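Local coordinates for protein Old Yellow Enzyme (Pichia, PDB 6AGZ) that probably uses bound flavin mononucleotide to catalyse the asymmetric reduction of the carbon-carbon double bond of enone compounds, at residues V97-V100 / H101-G104; Q154-T157 / L158-E162; G191-L194 / D195-I198. One frame throughout, in Å; residues are numbered along the deposited sequence.

Interaction 1: V97-V100 / H101-G104; sequences VEEV and HKKG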
loop_
_atom_site.group_PDB
_atom_site.type_symbol
_atom_site.label_atom_id
_atom_site.label_comp_id
_atom_site.label_asym_id
_atom_site.label_seq_id
_atom_site.Cartn_x
_atom_site.Cartn_y
_atom_site.Cartn_z
ATOM N N VAL A 97 -1.336 25.765 27.773
ATOM C CA VAL A 97 -1.244 26.283 26.411
ATOM C C VAL A 97 -0.760 27.726 26.417
ATOM O O VAL A 97 0.099 28.113 25.615
ATOM C CB VAL A 97 -2.601 26.154 25.696
ATOM C CG1 VAL A 97 -2.545 26.807 24.327
ATOM C CG2 VAL A 97 -2.990 24.704 25.568
ATOM N N GLU A 98 -1.307 28.545 27.319
ATOM C CA GLU A 98 -0.911 29.948 27.377
ATOM C C GLU A 98 0.568 30.091 27.709
ATOM O O GLU A 98 1.252 30.967 27.165
ATOM C CB GLU A 98 -1.769 30.694 28.398
ATOM C CG GLU A 98 -3.219 30.858 27.972
ATOM C CD GLU A 98 -4.077 31.481 29.052
ATOM O OE1 GLU A 98 -3.589 31.625 30.193
ATOM O OE2 GLU A 98 -5.241 31.826 28.761
ATOM N N GLU A 99 1.086 29.233 28.593
ATOM C CA GLU A 99 2.513 29.291 28.892
ATOM C C GLU A 99 3.349 28.828 27.703
ATOM O O GLU A 99 4.384 29.434 27.396
ATOM C CB GLU A 99 2.831 28.457 30.131
ATOM C CG GLU A 99 4.322 28.264 30.390
ATOM C CD GLU A 99 5.026 29.533 30.841
ATOM O OE1 GLU A 99 4.351 30.562 31.054
ATOM O OE2 GLU A 99 6.267 29.499 30.986
ATOM N N VAL A 100 2.921 27.762 27.023
ATOM C CA VAL A 100 3.658 27.277 25.857
ATOM C C VAL A 100 3.730 28.356 24.781
ATOM O O VAL A 100 4.777 28.563 24.157
ATOM C CB VAL A 100 3.021 25.980 25.321
ATOM C CG1 VAL A 100 3.548 25.657 23.930
ATOM C CG2 VAL A 100 3.295 24.824 26.273
ATOM N N HIS A 101 2.621 29.065 24.554
ATOM C CA HIS A 101 2.611 30.117 23.541
ATOM C C HIS A 101 3.416 31.330 23.989
ATOM O O HIS A 101 4.067 31.986 23.166
ATOM C CB HIS A 101 1.174 30.517 23.212
ATOM C CG HIS A 101 0.445 29.515 22.373
ATOM N ND1 HIS A 101 -0.928 29.394 22.382
ATOM C CD2 HIS A 101 0.898 28.591 21.492
ATOM C CE1 HIS A 101 -1.289 28.437 21.546
ATOM N NE2 HIS A 101 -0.201 27.934 20.993
ATOM N N LYS A 102 3.371 31.654 25.284
ATOM C CA LYS A 102 4.209 32.731 25.802
ATOM C C LYS A 102 5.683 32.429 25.567
ATOM O O LYS A 102 6.474 33.329 25.267
ATOM C CB LYS A 102 3.926 32.940 27.291
ATOM C CG LYS A 102 4.661 34.111 27.925
ATOM C CD LYS A 102 4.401 34.160 29.423
ATOM C CE LYS A 102 5.217 35.251 30.095
ATOM N NZ LYS A 102 5.136 35.170 31.581
ATOM N N LYS A 103 6.061 31.157 25.678
ATOM C CA LYS A 103 7.424 30.728 25.404
ATOM C C LYS A 103 7.812 30.882 23.939
ATOM O O LYS A 103 9.007 30.838 23.628
ATOM C CB LYS A 103 7.599 29.279 25.839
ATOM C CG LYS A 103 7.981 29.099 27.289
ATOM C CD LYS A 103 9.202 29.924 27.646
ATOM C CE LYS A 103 9.317 30.101 29.145
ATOM N NZ LYS A 103 9.137 28.805 29.854
ATOM N N GLY A 104 6.849 31.056 23.040
ATOM C CA GLY A 104 7.126 31.155 21.622
ATOM C C GLY A 104 7.012 29.861 20.849
ATOM O O GLY A 104 7.445 29.816 19.692
HETATM O O HOH W 1 6.341 32.324 32.118
#
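Val97 and His101 lie side by side on the last turns of helix 87-102 and point the same way. The methyl Val97 CG1 meets the imidazole obliquely, 3.5 Å from His101 CE1. CG1 gets there because it stands anti to the backbone N of Val97 (chi1 175°), next to the carbonyl carbon, which points it toward the His101 ring. His101 N also gives a helical bond of 2.9 Å to Val97 O. This is the tightly packed part. Val97 and Val100 are buried, and both rest on Ile107 of strand 106-112. Val100 also reaches Tyr53 and Ala57 of helix 47-57. The imidazole is held from its far nitrogen, where His101 NE2 is hydrogen-bonded to Asp182.

The other side is looser and wetter. Glu99 bends at chi2 (70°), which brings its carboxylate back over the next turn. Glu99 OE2 forms a salt bridge of 3.2 Å with Lys103 NZ, although the place of that nitrogen is less sure. Glu99 OE2 is also hydrogen-bonded to Ser54 OG of helix 47-57, a firmer partner than the lysine. Lys102 is exposed. Its charged end does not meet that of Glu99 directly; a water joins them, donating to Glu99 OE1 at 2.9 Å and accepting from Lys102 NZ at 3.1 Å.

Gly104 is the first residue to leave helical angles, with positive phi (95°), where a side chain would jam against the preceding carbonyl. The arrangement is a glycine-terminated Schellman motif, closing the helix of a beta-alpha-beta unit in the TIM barrel.

Interaction 2: Q154-T157 / L158-E162; sequences QAMT and LEQIE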
loop_
_atom_site.group_PDB
_atom_site.type_symbol
_atom_site.label_atom_id
_atom_site.label_comp_id
_atom_site.label_asym_id
_atom_site.label_seq_id
_atom_site.Cartn_x
_atom_site.Cartn_y
_atom_site.Cartn_z
ATOM N N GLN A 154 -17.256 -5.482 26.415
ATOM C CA GLN A 154 -18.520 -5.493 25.697
ATOM C C GLN A 154 -18.321 -4.910 24.308
ATOM O O GLN A 154 -17.576 -3.941 24.131
ATOM C CB GLN A 154 -19.596 -4.692 26.444
ATOM C CG GLN A 154 -19.705 -5.014 27.924
ATOM C CD GLN A 154 -20.985 -4.489 28.541
ATOM O OE1 GLN A 154 -22.044 -4.506 27.913
ATOM N NE2 GLN A 154 -20.895 -4.014 29.778
ATOM N N ALA A 155 -18.986 -5.510 23.324
ATOM C CA ALA A 155 -19.012 -4.935 21.987
ATOM C C ALA A 155 -19.885 -3.688 21.992
ATOM O O ALA A 155 -21.022 -3.715 22.473
ATOM C CB ALA A 155 -19.534 -5.954 20.976
ATOM N N MET A 156 -19.345 -2.590 21.465
ATOM C CA MET A 156 -20.053 -1.318 21.510
ATOM C C MET A 156 -21.360 -1.391 20.732
ATOM O O MET A 156 -21.419 -1.944 19.630
ATOM C CB MET A 156 -19.175 -0.201 20.945
ATOM C CG MET A 156 -17.935 0.096 21.766
ATOM S SD MET A 156 -17.040 1.531 21.143
ATOM C CE MET A 156 -18.255 2.813 21.403
ATOM N N THR A 157 -22.414 -0.838 21.321
ATOM C CA THR A 157 -23.668 -0.667 20.610
ATOM C C THR A 157 -23.556 0.502 19.636
ATOM O O THR A 157 -22.593 1.272 19.656
ATOM C CB THR A 157 -24.817 -0.434 21.592
ATOM O OG1 THR A 157 -24.625 0.816 22.264
ATOM C CG2 THR A 157 -24.872 -1.550 22.625
ATOM N N LEU A 158 -24.557 0.625 18.762
ATOM C CA LEU A 158 -24.615 1.783 17.876
ATOM C C LEU A 158 -24.694 3.078 18.674
ATOM O O LEU A 158 -24.051 4.078 18.324
ATOM C CB LEU A 158 -25.808 1.659 16.929
ATOM C CG LEU A 158 -25.571 0.907 15.619
ATOM C CD1 LEU A 158 -26.890 0.474 15.002
ATOM C CD2 LEU A 158 -24.789 1.780 14.650
ATOM N N GLU A 159 -25.469 3.072 19.762
ATOM C CA GLU A 159 -25.597 4.263 20.596
ATOM C C GLU A 159 -24.263 4.648 21.220
ATOM O O GLU A 159 -23.918 5.834 21.282
ATOM C CB GLU A 159 -26.652 4.031 21.678
ATOM C CG GLU A 159 -26.719 5.125 22.732
ATOM C CD GLU A 159 -27.019 6.494 22.148
ATOM O OE1 GLU A 159 -27.696 6.567 21.101
ATOM O OE2 GLU A 159 -26.572 7.500 22.739
ATOM N N GLN A 160 -23.497 3.662 21.691
ATOM C CA GLN A 160 -22.198 3.962 22.284
ATOM C C GLN A 160 -21.218 4.503 21.250
ATOM O O GLN A 160 -20.352 5.318 21.588
ATOM C CB GLN A 160 -21.633 2.716 22.967
ATOM C CG GLN A 160 -22.399 2.304 24.216
ATOM C CD GLN A 160 -21.951 0.965 24.769
ATOM O OE1 GLN A 160 -21.651 0.038 24.019
ATOM N NE2 GLN A 160 -21.904 0.860 26.093
ATOM N N ILE A 161 -21.339 4.071 19.993
ATOM C CA ILE A 161 -20.471 4.592 18.941
ATOM C C ILE A 161 -20.839 6.036 18.618
ATOM O O ILE A 161 -19.966 6.909 18.495
ATOM C CB ILE A 161 -20.545 3.692 17.695
ATOM C CG1 ILE A 161 -19.972 2.306 18.010
ATOM C CG2 ILE A 161 -19.808 4.327 16.525
ATOM C CD1 ILE A 161 -20.139 1.300 16.891
ATOM N N GLU A 162 -22.139 6.308 18.473
ATOM C CA GLU A 162 -22.601 7.683 18.297
ATOM C C GLU A 162 -22.097 8.577 19.425
ATOM O O GLU A 162 -21.589 9.682 19.188
ATOM C CB GLU A 162 -24.129 7.712 18.234
ATOM C CG GLU A 162 -24.712 7.072 16.989
ATOM C CD GLU A 162 -24.467 7.900 15.745
ATOM O OE1 GLU A 162 -24.818 9.099 15.751
ATOM O OE2 GLU A 162 -23.916 7.357 14.765
HETATM O O HOH W 2 -21.830 -2.550 24.903
#
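Thr157 and Gln160 grip each other at the start of helix 158-179. Gln160 can be followed outward. Its CB sits 3.6 Å from Thr157 OG1 and also touches Met156 CE. CG, anti to the carbonyl carbon of Gln160 (chi1 -69°), comes to 3.3 Å from Thr157 OG1. Beyond it the chain is extended and runs back toward the strand end. CD passes near both Thr157 OG1 and Thr157 N. At the tip, Gln160 OE1 accepts from Thr157 N at 2.9 Å, with the donor tilted 19° from the amide carbonyl plane, and lies against Met156 CA. In return, Gln160 N donates to Thr157 OG1 at 3.1 Å. The two reciprocal bonds make a capping box, with Thr157 as N-cap of the helix. A water donates to Gln160 OE1 and to Ala155 O, so it ties the same amide oxygen to strand 153-155. Were Gln160 replaced by an alanine, Thr157 N would probably lose its acceptor and the water one of its protein partners. On the buried side, Met156 bends at chi3 and lays its CE 3.8 Å from Ile161 CG1. Leu131 of the neighbouring strand 130-132 touches both Met156 and Gln160.

Interaction 3: G191-L194 / D195-I198; sequences GYLL and DQFI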
loop_
_atom_site.group_PDB
_atom_site.type_symbol
_atom_site.label_atom_id
_atom_site.label_comp_id
_atom_site.label_asym_id
_atom_site.label_seq_id
_atom_site.Cartn_x
_atom_site.Cartn_y
_atom_site.Cartn_z
ATOM N N GLY A 191 -3.092 -0.048 19.080
ATOM C CA GLY A 191 -4.066 -0.965 19.640
ATOM C C GLY A 191 -5.092 -0.353 20.564
ATOM O O GLY A 191 -5.747 -1.084 21.312
ATOM N N TYR A 192 -5.244 0.967 20.554
ATOM C CA TYR A 192 -6.309 1.607 21.314
ATOM C C TYR A 192 -7.582 1.586 20.465
ATOM O O TYR A 192 -7.614 0.989 19.385
ATOM C CB TYR A 192 -5.863 2.996 21.765
ATOM C CG TYR A 192 -4.653 2.942 22.681
ATOM C CD1 TYR A 192 -3.382 3.248 22.209
ATOM C CD2 TYR A 192 -4.780 2.551 24.010
ATOM C CE1 TYR A 192 -2.274 3.185 23.040
ATOM C CE2 TYR A 192 -3.678 2.486 24.847
ATOM C CZ TYR A 192 -2.429 2.803 24.358
ATOM O OH TYR A 192 -1.331 2.740 25.186
ATOM N N LEU A 193 -8.647 2.243 20.943
ATOM C CA LEU A 193 -9.997 1.975 20.442
ATOM C C LEU A 193 -10.088 2.063 18.921
ATOM O O LEU A 193 -10.553 1.126 18.259
ATOM C CB LEU A 193 -11.001 2.937 21.080
ATOM C CG LEU A 193 -12.440 2.629 20.651
ATOM C CD1 LEU A 193 -12.972 1.396 21.371
ATOM C CD2 LEU A 193 -13.366 3.817 20.853
ATOM N N LEU A 194 -9.663 3.190 18.349
ATOM C CA LEU A 194 -9.808 3.373 16.908
ATOM C C LEU A 194 -8.989 2.346 16.138
ATOM O O LEU A 194 -9.462 1.778 15.144
ATOM C CB LEU A 194 -9.404 4.792 16.516
ATOM C CG LEU A 194 -10.028 5.911 17.350
ATOM C CD1 LEU A 194 -9.829 7.220 16.643
ATOM C CD2 LEU A 194 -11.505 5.674 17.609
ATOM N N ASP A 195 -7.759 2.087 16.589
ATOM C CA ASP A 195 -6.968 1.019 15.992
ATOM C C ASP A 195 -7.687 -0.318 16.114
ATOM O O ASP A 195 -7.700 -1.111 15.166
ATOM C CB ASP A 195 -5.588 0.958 16.650
ATOM C CG ASP A 195 -4.578 0.200 15.812
ATOM O OD1 ASP A 195 -4.657 0.282 14.569
ATOM O OD2 ASP A 195 -3.704 -0.476 16.396
ATOM N N GLN A 196 -8.303 -0.578 17.272
ATOM C CA GLN A 196 -9.084 -1.801 17.443
ATOM C C GLN A 196 -10.175 -1.912 16.387
ATOM O O GLN A 196 -10.442 -3.004 15.872
ATOM C CB GLN A 196 -9.693 -1.851 18.844
ATOM C CG GLN A 196 -8.679 -1.885 19.969
ATOM C CD GLN A 196 -9.279 -1.486 21.302
ATOM O OE1 GLN A 196 -10.476 -1.655 21.534
ATOM N NE2 GLN A 196 -8.448 -0.944 22.186
ATOM N N PHE A 197 -10.822 -0.793 16.051
ATOM C CA PHE A 197 -11.790 -0.824 14.960
ATOM C C PHE A 197 -11.113 -1.065 13.618
ATOM O O PHE A 197 -11.708 -1.681 12.727
ATOM C CB PHE A 197 -12.600 0.472 14.926
ATOM C CG PHE A 197 -13.829 0.436 15.786
ATOM C CD1 PHE A 197 -13.753 0.724 17.139
ATOM C CD2 PHE A 197 -15.059 0.101 15.245
ATOM C CE1 PHE A 197 -14.884 0.684 17.935
ATOM C CE2 PHE A 197 -16.193 0.058 16.034
ATOM C CZ PHE A 197 -16.104 0.349 17.383
ATOM N N ILE A 198 -9.870 -0.602 13.458
ATOM C CA ILE A 198 -9.170 -0.797 12.191
ATOM C C ILE A 198 -8.685 -2.238 12.038
ATOM O O ILE A 198 -8.684 -2.784 10.927
ATOM C CB ILE A 198 -8.007 0.206 12.078
ATOM C CG1 ILE A 198 -8.534 1.641 12.083
ATOM C CG2 ILE A 198 -7.190 -0.046 10.823
ATOM C CD1 ILE A 198 -7.441 2.686 12.145
#
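Gly191 is held at both its polar atoms by side chains of the helix it precedes. Its N donates to Asp195 OD2 at 2.8 Å, meeting the carboxylate on the anti side and 16° out of its plane. With chi1 at -162°, the Asp195 carboxylate turns away from its own backbone N and back toward the glycine. Gly191 O accepts from Gln196 NE2, also at 2.8 Å, and lies almost in the plane of that amide.

Both side chains are buried, and each has further partners. Asp195 OD2 takes a second bond from Ser249 OG, and Asp195 OD1 bonds to Gln199. Gln196 NE2 also donates to Leu114 O, while Gln196 OE1 accepts from Arg116 N. These bonds fix the rotation of the amide.

The first helical bonds then follow. Tyr192, the N-cap residue, offers its O to Gln196 N at 2.7 Å. Leu193 O accepts from Phe197 N at 2.9 Å and lies in plane at the edge of the Phe197 ring. Leu193 CD1 packs beside Phe197 CE1 at 4.0 Å.

The short helix 193-198 follows barrel strand 183-187. Leu194 and Phe197 press on Leu219 of helix 218-231. Ile198 touches Leu220 of that helix and Phe262 of helix 258-274, and Tyr192 meets the ring of Trp112, from strand 106-112, edge to face.

Interactions 2 and 3 are neighbours, with centres about 14 Å apart on the same side of the chain's centre. They touch through apolar side chains. Met156 SD packs on Phe197 CE1 at 4.0 Å and on Leu193 CD1 at 4.1 Å, and Ile161 CD1 approaches Phe197 CZ. The start of helix 158-179 is thus packed on the short helix 193-198. Interaction 1 lies on the opposite side of the chain's centre, with its centre about 38 Å from that of interaction 2 and 33 Å from that of interaction 3. Interaction 3 comes near the cofactor: the side chain of Tyr192 is about 6 Å from the bound flavin mononucleotide.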